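Local coordinates for protein endo-xylogalacturonan hydrolase A (Aspergillus tubingensis, PDB 4C2L) that hydrolyses xylogalacturonan, the xylose-substituted galacturonan backbone found in the hairy regions of pectin, as a secreted glycoside hydrolase of family 28, at residues T29-S40 with Y56-C67; S196-V204 with S218-I227. One frame throughout, in Å; residues are numbered along the deposited sequence.

Interaction 1: residues T29-S40 with Y56-C67; sequences TDDVPAITEALS and YYLNSVLDLGSC
With chi1 at -166°, Asp30 swings its carboxylate away from its own backbone N and toward the loop at Asn59 and Ser60, while Asp31, with CG anti to its carbonyl carbon (chi1 -69°), directs OD2 to the strand at Tyr57. The short aspartate side chain, with two acceptors, suits both places. Asp30 OD1 accepts from Asn59 N (2.9 Å) across the contact and from Val32 N (3.0 Å), a capping bond at the entry to the helix, the two N-H groups coming from opposite faces of the carboxylate. The syn lone pair of Asp30 OD2 takes the hydroxyl of Ser60, OG to OD2 2.8 Å, so both oxygens are held and the group cannot easily rotate. Next to it a pair of hydrogen bonds joins Asp31 to Tyr57: Asp31 N donates to Tyr57 O (2.8 Å), and Tyr57 N returns a bond to Asp31 OD2 (2.8 Å). Beyond these polar ties branched aliphatic residues fill the interface. Ile35 CG2 meets Leu62 CD1 at 3.6 Å, the two side chains crossing nearly at right angles, and Leu39 CD2 packs on Leu64 CD2 at 3.9 Å. The local axes of 32-40 and 56-58 lie at 102°; from helix 32-42 Leu39 reaches Ile72 of strand 70-74, and Leu58 packs on Leu78 and Phe80 of strand 77-80.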
loop_
_atom_site.group_PDB
_atom_site.type_symbol
_atom_site.label_atom_id
_atom_site.label_comp_id
_atom_site.label_asym_id
_atom_site.label_seq_id
_atom_site.Cartn_x
_atom_site.Cartn_y
_atom_site.Cartn_z
ATOM N N THR A 29 -5.808 1.882 -31.075
ATOM C CA THR A 29 -4.397 2.036 -31.422
ATOM C C THR A 29 -3.564 2.197 -30.165
ATOM O O THR A 29 -3.774 3.132 -29.395
ATOM C CB THR A 29 -4.173 3.223 -32.372
ATOM O OG1 THR A 29 -4.894 2.974 -33.581
ATOM C CG2 THR A 29 -2.693 3.380 -32.703
ATOM N N ASP A 30 -2.618 1.280 -29.979
ATOM C CA ASP A 30 -1.751 1.311 -28.802
ATOM C C ASP A 30 -0.749 2.466 -28.950
ATOM O O ASP A 30 -0.023 2.535 -29.950
ATOM C CB ASP A 30 -1.019 -0.029 -28.706
ATOM C CG ASP A 30 -0.360 -0.236 -27.359
ATOM O OD1 ASP A 30 -0.371 0.697 -26.523
ATOM O OD2 ASP A 30 0.143 -1.355 -27.148
ATOM N N ASP A 31 -0.729 3.387 -27.973
ATOM C CA ASP A 31 0.234 4.488 -27.962
ATOM C C ASP A 31 1.553 4.154 -27.275
ATOM O O ASP A 31 2.485 4.964 -27.284
ATOM C CB ASP A 31 -0.373 5.735 -27.283
ATOM C CG ASP A 31 -1.483 6.370 -28.106
ATOM O OD1 ASP A 31 -1.398 6.366 -29.360
ATOM O OD2 ASP A 31 -2.446 6.893 -27.498
ATOM N N VAL A 32 1.639 2.982 -26.651
ATOM C CA VAL A 32 2.860 2.619 -25.922
ATOM C C VAL A 32 4.141 2.746 -26.780
ATOM O O VAL A 32 5.114 3.318 -26.325
ATOM C CB VAL A 32 2.729 1.242 -25.234
ATOM C CG1 VAL A 32 4.079 0.710 -24.768
ATOM C CG2 VAL A 32 1.774 1.338 -24.040
ATOM N N PRO A 33 4.126 2.260 -28.041
ATOM C CA PRO A 33 5.397 2.408 -28.786
ATOM C C PRO A 33 5.826 3.858 -28.988
ATOM O O PRO A 33 7.014 4.166 -28.862
ATOM C CB PRO A 33 5.090 1.730 -30.129
ATOM C CG PRO A 33 4.112 0.665 -29.744
ATOM C CD PRO A 33 3.208 1.323 -28.714
ATOM N N ALA A 34 4.870 4.740 -29.284
ATOM C CA ALA A 34 5.157 6.168 -29.409
ATOM C C ALA A 34 5.734 6.740 -28.123
ATOM O O ALA A 34 6.650 7.570 -28.163
ATOM C CB ALA A 34 3.906 6.944 -29.806
ATOM N N ILE A 35 5.194 6.296 -26.988
ATOM C CA ILE A 35 5.669 6.747 -25.688
ATOM C C ILE A 35 7.098 6.260 -25.393
ATOM O O ILE A 35 7.955 7.044 -24.979
ATOM C CB ILE A 35 4.692 6.331 -24.564
ATOM C CG1 ILE A 35 3.319 6.985 -24.791
ATOM C CG2 ILE A 35 5.274 6.668 -23.197
ATOM C CD1 ILE A 35 2.188 6.401 -23.948
ATOM N N THR A 36 7.374 4.977 -25.620
ATOM C CA THR A 36 8.723 4.484 -25.333
ATOM C C THR A 36 9.744 5.022 -26.318
ATOM O O THR A 36 10.904 5.179 -25.966
ATOM C CB THR A 36 8.805 2.948 -25.224
ATOM O OG1 THR A 36 8.314 2.370 -26.440
ATOM C CG2 THR A 36 7.957 2.467 -24.035
ATOM N N GLU A 37 9.328 5.327 -27.539
ATOM C CA GLU A 37 10.269 5.940 -28.479
ATOM C C GLU A 37 10.616 7.353 -28.013
ATOM O O GLU A 37 11.778 7.746 -28.073
ATOM C CB GLU A 37 9.740 5.946 -29.909
ATOM C CG GLU A 37 10.839 6.157 -30.954
ATOM C CD GLU A 37 11.247 7.611 -31.070
ATOM O OE1 GLU A 37 10.362 8.484 -30.865
ATOM O OE2 GLU A 37 12.442 7.881 -31.358
ATOM N N ALA A 38 9.613 8.094 -27.536
ATOM C CA ALA A 38 9.858 9.425 -26.974
ATOM C C ALA A 38 10.795 9.337 -25.771
ATOM O O ALA A 38 11.741 10.130 -25.650
ATOM C CB ALA A 38 8.542 10.094 -26.580
ATOM N N LEU A 39 10.553 8.365 -24.891
ATOM C CA LEU A 39 11.424 8.155 -23.738
ATOM C C LEU A 39 12.837 7.767 -24.167
ATOM O O LEU A 39 13.821 8.252 -23.614
ATOM C CB LEU A 39 10.841 7.116 -22.767
ATOM C CG LEU A 39 11.394 7.198 -21.340
ATOM C CD1 LEU A 39 10.965 8.499 -20.660
ATOM C CD2 LEU A 39 10.934 6.009 -20.506
ATOM N N SER A 40 12.947 6.892 -25.157
ATOM C CA SER A 40 14.261 6.490 -25.634
ATOM C C SER A 40 15.009 7.676 -26.245
ATOM O O SER A 40 16.227 7.844 -26.051
ATOM C CB SER A 40 14.137 5.366 -26.662
ATOM O OG SER A 40 15.420 4.799 -26.841
ATOM N N TYR A 56 -4.013 9.451 -24.012
ATOM C CA TYR A 56 -3.200 8.396 -24.613
ATOM C C TYR A 56 -3.775 7.055 -24.196
ATOM O O TYR A 56 -4.232 6.902 -23.062
ATOM C CB TYR A 56 -1.752 8.504 -24.144
ATOM C CG TYR A 56 -1.019 9.695 -24.729
ATOM C CD1 TYR A 56 -1.246 10.989 -24.247
ATOM C CD2 TYR A 56 -0.110 9.525 -25.766
ATOM C CE1 TYR A 56 -0.577 12.079 -24.787
ATOM C CE2 TYR A 56 0.557 10.602 -26.324
ATOM C CZ TYR A 56 0.323 11.875 -25.827
ATOM O OH TYR A 56 0.998 12.937 -26.373
ATOM N N TYR A 57 -3.757 6.094 -25.121
ATOM C CA TYR A 57 -4.342 4.782 -24.910
ATOM C C TYR A 57 -3.202 3.810 -24.800
ATOM O O TYR A 57 -2.426 3.658 -25.733
ATOM C CB TYR A 57 -5.279 4.405 -26.074
ATOM C CG TYR A 57 -6.427 5.363 -26.126
ATOM C CD1 TYR A 57 -7.502 5.225 -25.243
ATOM C CD2 TYR A 57 -6.413 6.443 -27.008
ATOM C CE1 TYR A 57 -8.562 6.120 -25.266
ATOM C CE2 TYR A 57 -7.461 7.360 -27.033
ATOM C CZ TYR A 57 -8.528 7.185 -26.164
ATOM O OH TYR A 57 -9.568 8.088 -26.166
ATOM N N LEU A 58 -3.077 3.188 -23.634
ATOM C CA LEU A 58 -1.949 2.317 -23.385
ATOM C C LEU A 58 -2.489 0.903 -23.365
ATOM O O LEU A 58 -3.162 0.502 -22.420
ATOM C CB LEU A 58 -1.295 2.680 -22.044
ATOM C CG LEU A 58 -0.420 3.953 -22.013
ATOM C CD1 LEU A 58 -1.153 5.205 -22.416
ATOM C CD2 LEU A 58 0.130 4.131 -20.606
ATOM N N ASN A 59 -2.214 0.141 -24.413
ATOM C CA ASN A 59 -2.854 -1.168 -24.555
ATOM C C ASN A 59 -1.900 -2.334 -24.276
ATOM O O ASN A 59 -2.198 -3.505 -24.592
ATOM C CB ASN A 59 -3.460 -1.294 -25.951
ATOM C CG ASN A 59 -4.547 -0.275 -26.205
ATOM O OD1 ASN A 59 -5.064 0.342 -25.271
ATOM N ND2 ASN A 59 -4.894 -0.079 -27.483
ATOM N N SER A 60 -0.774 -2.003 -23.651
ATOM C CA SER A 60 0.249 -2.980 -23.301
ATOM C C SER A 60 1.085 -2.430 -22.163
ATOM O O SER A 60 0.903 -1.266 -21.765
ATOM C CB SER A 60 1.127 -3.255 -24.521
ATOM O OG SER A 60 1.728 -2.060 -24.986
ATOM N N VAL A 61 2.003 -3.245 -21.638
ATOM C CA VAL A 61 2.890 -2.788 -20.557
ATOM C C VAL A 61 3.703 -1.580 -21.018
ATOM O O VAL A 61 4.274 -1.615 -22.112
ATOM C CB VAL A 61 3.870 -3.900 -20.154
ATOM C CG1 VAL A 61 4.908 -3.368 -19.163
ATOM C CG2 VAL A 61 3.101 -5.090 -19.580
ATOM N N LEU A 62 3.745 -0.531 -20.201
ATOM C CA LEU A 62 4.590 0.638 -20.474
ATOM C C LEU A 62 5.862 0.510 -19.657
ATOM O O LEU A 62 5.833 0.582 -18.429
ATOM C CB LEU A 62 3.873 1.936 -20.079
ATOM C CG LEU A 62 4.685 3.227 -20.211
ATOM C CD1 LEU A 62 5.200 3.411 -21.629
ATOM C CD2 LEU A 62 3.827 4.421 -19.798
ATOM N N ASP A 63 6.972 0.299 -20.347
ATOM C CA ASP A 63 8.240 0.079 -19.685
ATOM C C ASP A 63 9.031 1.382 -19.715
ATOM O O ASP A 63 9.274 1.935 -20.790
ATOM C CB ASP A 63 8.993 -1.047 -20.405
ATOM C CG ASP A 63 10.180 -1.534 -19.621
ATOM O OD1 ASP A 63 11.086 -0.710 -19.381
ATOM O OD2 ASP A 63 10.213 -2.734 -19.247
ATOM N N LEU A 64 9.390 1.890 -18.543
ATOM C CA LEU A 64 10.076 3.187 -18.435
ATOM C C LEU A 64 11.598 3.052 -18.325
ATOM O O LEU A 64 12.292 4.006 -17.948
ATOM C CB LEU A 64 9.520 3.993 -17.250
ATOM C CG LEU A 64 8.020 4.310 -17.309
ATOM C CD1 LEU A 64 7.637 5.230 -16.142
ATOM C CD2 LEU A 64 7.634 4.945 -18.642
ATOM N N GLY A 65 12.108 1.891 -18.714
ATOM C CA GLY A 65 13.514 1.568 -18.496
ATOM C C GLY A 65 14.529 2.470 -19.175
ATOM O O GLY A 65 15.673 2.520 -18.746
ATOM N N SER A 66 14.147 3.192 -20.220
ATOM C CA SER A 66 15.133 4.043 -20.901
ATOM C C SER A 66 15.322 5.393 -20.200
ATOM O O SER A 66 16.131 6.217 -20.616
ATOM C CB SER A 66 14.769 4.228 -22.369
ATOM O OG SER A 66 13.590 4.979 -22.459
ATOM N N CYS A 67 14.573 5.607 -19.129
ATOM C CA CYS A 67 14.692 6.822 -18.346
ATOM C C CYS A 67 16.020 6.816 -17.603
ATOM O O CYS A 67 16.336 5.866 -16.905
ATOM C CB CYS A 67 13.558 6.883 -17.329
ATOM S SG CYS A 67 13.691 8.302 -16.230
HETATM O O HOH W 1 12.234 3.277 -24.282
HETATM O O HOH W 2 16.591 7.208 -23.078
#

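Interaction 2: residues S196-V204 with S218-I227; sequences STYVTITEV and SSNYVTVDTI. With NAG (2-acetamido-2-deoxy-beta-D-glucopyranose), chain B.
Two successive coils of the right-handed parallel beta-helix characteristic of family 28 stack here, within the second curated PbH1 repeat, through in-register parallel strands whose local axes lie 4.7 Å apart. The regular ladder alternates from strand to strand: Thr223 N donates to Val199 O (2.9 Å), Ile201 N to Thr223 O (2.8 Å), and Asp225 N to Ile201 O (2.9 Å). Like residues pile up in columns. On the inward face Val199 lies over Val222 and Ile201 over Val224, beta-branched residues suited to extended strands and to the apolar interior of the beta-helix, where Val222 and Val224 also touch Phe215. On the other face Thr200 is stacked on Thr223 with their side chains aligned. Thr202 adds a side-chain bond: with OG1 anti to the backbone N (chi1 -176°), its hydroxyl donates to Asp225 O at 2.8 Å, an oxygen that also accepts from Glu203 N. At the corners, Tyr198 and Tyr221 have positive phi, and their rings run nearly parallel, planes 9° apart, but offset with little overlap. An N-acetylglucosamine of a protein-linked glycan rests beside this pair, its C5 3.7 Å from Tyr221 CD1 and its C6 at the edge of the Tyr198 ring.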
loop_
_atom_site.group_PDB
_atom_site.type_symbol
_atom_site.label_atom_id
_atom_site.label_comp_id
_atom_site.label_asym_id
_atom_site.label_seq_id
_atom_site.Cartn_x
_atom_site.Cartn_y
_atom_site.Cartn_z
ATOM N N SER A 196 13.540 -2.209 0.028
ATOM C CA SER A 196 13.855 -0.847 -0.349
ATOM C C SER A 196 14.394 -0.121 0.857
ATOM O O SER A 196 14.255 -0.600 1.987
ATOM C CB SER A 196 12.595 -0.109 -0.855
ATOM O OG SER A 196 11.584 -0.103 0.142
ATOM N N THR A 197 14.995 1.033 0.616
ATOM C CA THR A 197 15.399 1.942 1.688
ATOM C C THR A 197 15.067 3.372 1.301
ATOM O O THR A 197 15.160 3.733 0.128
ATOM C CB THR A 197 16.912 1.841 1.985
ATOM O OG1 THR A 197 17.643 2.111 0.784
ATOM C CG2 THR A 197 17.272 0.454 2.499
ATOM N N TYR A 198 14.699 4.176 2.294
ATOM C CA TYR A 198 14.445 5.606 2.135
ATOM C C TYR A 198 13.307 5.858 1.153
ATOM O O TYR A 198 13.451 6.570 0.147
ATOM C CB TYR A 198 15.726 6.372 1.763
ATOM C CG TYR A 198 16.894 5.992 2.651
ATOM C CD1 TYR A 198 16.919 6.353 4.003
ATOM C CD2 TYR A 198 17.963 5.266 2.140
ATOM C CE1 TYR A 198 17.984 5.985 4.818
ATOM C CE2 TYR A 198 19.039 4.906 2.941
ATOM C CZ TYR A 198 19.040 5.262 4.274
ATOM O OH TYR A 198 20.117 4.878 5.059
ATOM N N VAL A 199 12.173 5.244 1.455
ATOM C CA VAL A 199 10.931 5.510 0.743
ATOM C C VAL A 199 10.127 6.501 1.580
ATOM O O VAL A 199 9.993 6.333 2.800
ATOM C CB VAL A 199 10.122 4.211 0.517
ATOM C CG1 VAL A 199 8.750 4.514 -0.074
ATOM C CG2 VAL A 199 10.889 3.260 -0.405
ATOM N N THR A 200 9.607 7.533 0.925
ATOM C CA THR A 200 8.745 8.507 1.589
ATOM C C THR A 200 7.414 8.605 0.851
ATOM O O THR A 200 7.375 8.663 -0.387
ATOM C CB THR A 200 9.408 9.896 1.659
ATOM O OG1 THR A 200 10.611 9.809 2.435
ATOM C CG2 THR A 200 8.470 10.923 2.325
ATOM N N ILE A 201 6.335 8.618 1.621
ATOM C CA ILE A 201 4.992 8.767 1.080
ATOM C C ILE A 201 4.398 9.938 1.839
ATOM O O ILE A 201 4.298 9.885 3.062
ATOM C CB ILE A 201 4.138 7.504 1.336
ATOM C CG1 ILE A 201 4.734 6.308 0.599
ATOM C CG2 ILE A 201 2.688 7.730 0.884
ATOM C CD1 ILE A 201 4.245 4.971 1.112
ATOM N N THR A 202 4.019 10.995 1.124
ATOM C CA THR A 202 3.557 12.190 1.832
ATOM C C THR A 202 2.483 12.930 1.072
ATOM O O THR A 202 2.560 13.064 -0.163
ATOM C CB THR A 202 4.742 13.123 2.197
ATOM O OG1 THR A 202 4.252 14.231 2.966
ATOM C CG2 THR A 202 5.453 13.646 0.935
ATOM N N GLU A 203 1.490 13.401 1.819
ATOM C CA GLU A 203 0.365 14.179 1.278
ATOM C C GLU A 203 -0.356 13.387 0.192
ATOM O O GLU A 203 -0.431 13.783 -0.976
ATOM C CB GLU A 203 0.827 15.553 0.791
ATOM C CG GLU A 203 1.425 16.391 1.921
ATOM C CD GLU A 203 0.406 16.884 2.944
ATOM O OE1 GLU A 203 -0.804 16.951 2.635
ATOM O OE2 GLU A 203 0.832 17.237 4.082
ATOM N N VAL A 204 -0.845 12.224 0.588
ATOM C CA VAL A 204 -1.575 11.366 -0.345
ATOM C C VAL A 204 -2.972 11.068 0.188
ATOM O O VAL A 204 -3.193 11.045 1.411
ATOM C CB VAL A 204 -0.807 10.049 -0.681
ATOM C CG1 VAL A 204 0.590 10.352 -1.189
ATOM C CG2 VAL A 204 -0.750 9.117 0.509
ATOM N N SER A 218 11.552 -6.870 4.057
ATOM C CA SER A 218 12.742 -6.083 3.698
ATOM C C SER A 218 12.527 -4.580 3.499
ATOM O O SER A 218 13.438 -3.884 3.035
ATOM C CB SER A 218 13.536 -6.711 2.535
ATOM O OG SER A 218 13.797 -8.071 2.833
ATOM N N SER A 219 11.351 -4.059 3.860
ATOM C CA SER A 219 11.220 -2.605 3.909
ATOM C C SER A 219 12.031 -2.047 5.078
ATOM O O SER A 219 12.083 -2.645 6.162
ATOM C CB SER A 219 9.756 -2.145 3.980
ATOM O OG SER A 219 9.032 -2.859 4.962
ATOM N N ASN A 220 12.664 -0.908 4.837
ATOM C CA ASN A 220 13.570 -0.298 5.819
ATOM C C ASN A 220 13.639 1.188 5.547
ATOM O O ASN A 220 13.783 1.618 4.395
ATOM C CB ASN A 220 14.970 -0.926 5.664
ATOM C CG ASN A 220 15.933 -0.553 6.781
ATOM O OD1 ASN A 220 15.544 -0.023 7.827
ATOM N ND2 ASN A 220 17.225 -0.839 6.552
ATOM N N TYR A 221 13.548 1.982 6.612
ATOM C CA TYR A 221 13.579 3.447 6.505
ATOM C C TYR A 221 12.472 3.957 5.580
ATOM O O TYR A 221 12.739 4.515 4.502
ATOM C CB TYR A 221 14.954 3.955 6.071
ATOM C CG TYR A 221 16.034 3.657 7.084
ATOM C CD1 TYR A 221 16.014 4.253 8.344
ATOM C CD2 TYR A 221 17.077 2.784 6.780
ATOM C CE1 TYR A 221 16.998 3.975 9.287
ATOM C CE2 TYR A 221 18.078 2.507 7.715
ATOM C CZ TYR A 221 18.024 3.108 8.961
ATOM O OH TYR A 221 19.005 2.835 9.890
ATOM N N VAL A 222 11.238 3.768 6.020
ATOM C CA VAL A 222 10.064 4.291 5.308
ATOM C C VAL A 222 9.417 5.347 6.183
ATOM O O VAL A 222 9.209 5.131 7.389
ATOM C CB VAL A 222 9.027 3.192 4.975
ATOM C CG1 VAL A 222 7.883 3.759 4.116
ATOM C CG2 VAL A 222 9.708 2.029 4.253
ATOM N N THR A 223 9.114 6.482 5.574
ATOM C CA THR A 223 8.372 7.539 6.246
ATOM C C THR A 223 7.079 7.756 5.502
ATOM O O THR A 223 7.078 7.902 4.275
ATOM C CB THR A 223 9.177 8.848 6.246
ATOM O OG1 THR A 223 10.379 8.654 6.996
ATOM C CG2 THR A 223 8.381 9.986 6.878
ATOM N N VAL A 224 5.979 7.774 6.247
ATOM C CA VAL A 224 4.706 8.137 5.689
ATOM C C VAL A 224 4.257 9.338 6.534
ATOM O O VAL A 224 4.103 9.220 7.748
ATOM C CB VAL A 224 3.660 6.995 5.824
ATOM C CG1 VAL A 224 2.317 7.422 5.224
ATOM C CG2 VAL A 224 4.148 5.704 5.160
ATOM N N ASP A 225 4.042 10.473 5.882
ATOM C CA ASP A 225 3.685 11.716 6.602
ATOM C C ASP A 225 2.491 12.386 5.935
ATOM O O ASP A 225 2.638 12.935 4.848
ATOM C CB ASP A 225 4.896 12.649 6.581
ATOM C CG ASP A 225 4.690 13.920 7.395
ATOM O OD1 ASP A 225 3.531 14.337 7.638
ATOM O OD2 ASP A 225 5.720 14.504 7.800
ATOM N N THR A 226 1.341 12.348 6.603
ATOM C CA THR A 226 0.086 12.963 6.141
ATOM C C THR A 226 -0.565 12.148 5.031
ATOM O O THR A 226 -0.224 12.258 3.846
ATOM C CB THR A 226 0.240 14.448 5.736
ATOM O OG1 THR A 226 1.015 15.127 6.728
ATOM C CG2 THR A 226 -1.143 15.119 5.599
ATOM N N ILE A 227 -1.503 11.319 5.441
ATOM C CA ILE A 227 -2.168 10.429 4.522
ATOM C C ILE A 227 -3.608 10.286 4.965
ATOM O O ILE A 227 -3.911 10.265 6.173
ATOM C CB ILE A 227 -1.424 9.068 4.430
ATOM C CG1 ILE A 227 -2.093 8.148 3.409
ATOM C CG2 ILE A 227 -1.347 8.377 5.798
ATOM C CD1 ILE A 227 -1.172 7.032 2.937
HETATM C C1 NAG B . 15.125 7.955 10.164
HETATM C C2 NAG B . 14.733 9.371 9.715
HETATM C C3 NAG B . 15.337 9.802 8.379
HETATM C C4 NAG B . 16.757 9.296 8.139
HETATM C C5 NAG B . 16.915 7.845 8.610
HETATM C C6 NAG B . 18.361 7.384 8.500
HETATM C C7 NAG B . 12.571 10.111 10.526
HETATM C C8 NAG B . 11.088 10.172 10.292
HETATM N N2 NAG B . 13.291 9.492 9.596
HETATM O O3 NAG B . 15.371 11.207 8.388
HETATM O O4 NAG B . 17.068 9.423 6.762
HETATM O O5 NAG B . 16.506 7.723 9.964
HETATM O O6 NAG B . 19.130 8.175 9.378
HETATM O O7 NAG B . 13.075 10.600 11.532
#

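In the fold
The two contacts belong to different parts of one elongated solenoid: interaction 1 is where the N-terminal helix 32-42 packs on early strands, and interaction 2 lies midway along the beta-helix, its centre about 10 Å from the centre of the chain, against about 25 Å for that of interaction 1. Their centres are about 28 Å apart and their nearest atoms about 16 Å, so they do not touch, yet strand 55-58 and the strands of interaction 2 belong to the same run of parallel coils. In interaction 1 a helix is fixed mostly by side chains; in interaction 2 coil meets coil mainly by backbone bonds. Neither contains Asp210 or His233, the probable catalytic residues, although Asp210 falls between 196-204 and 218-227.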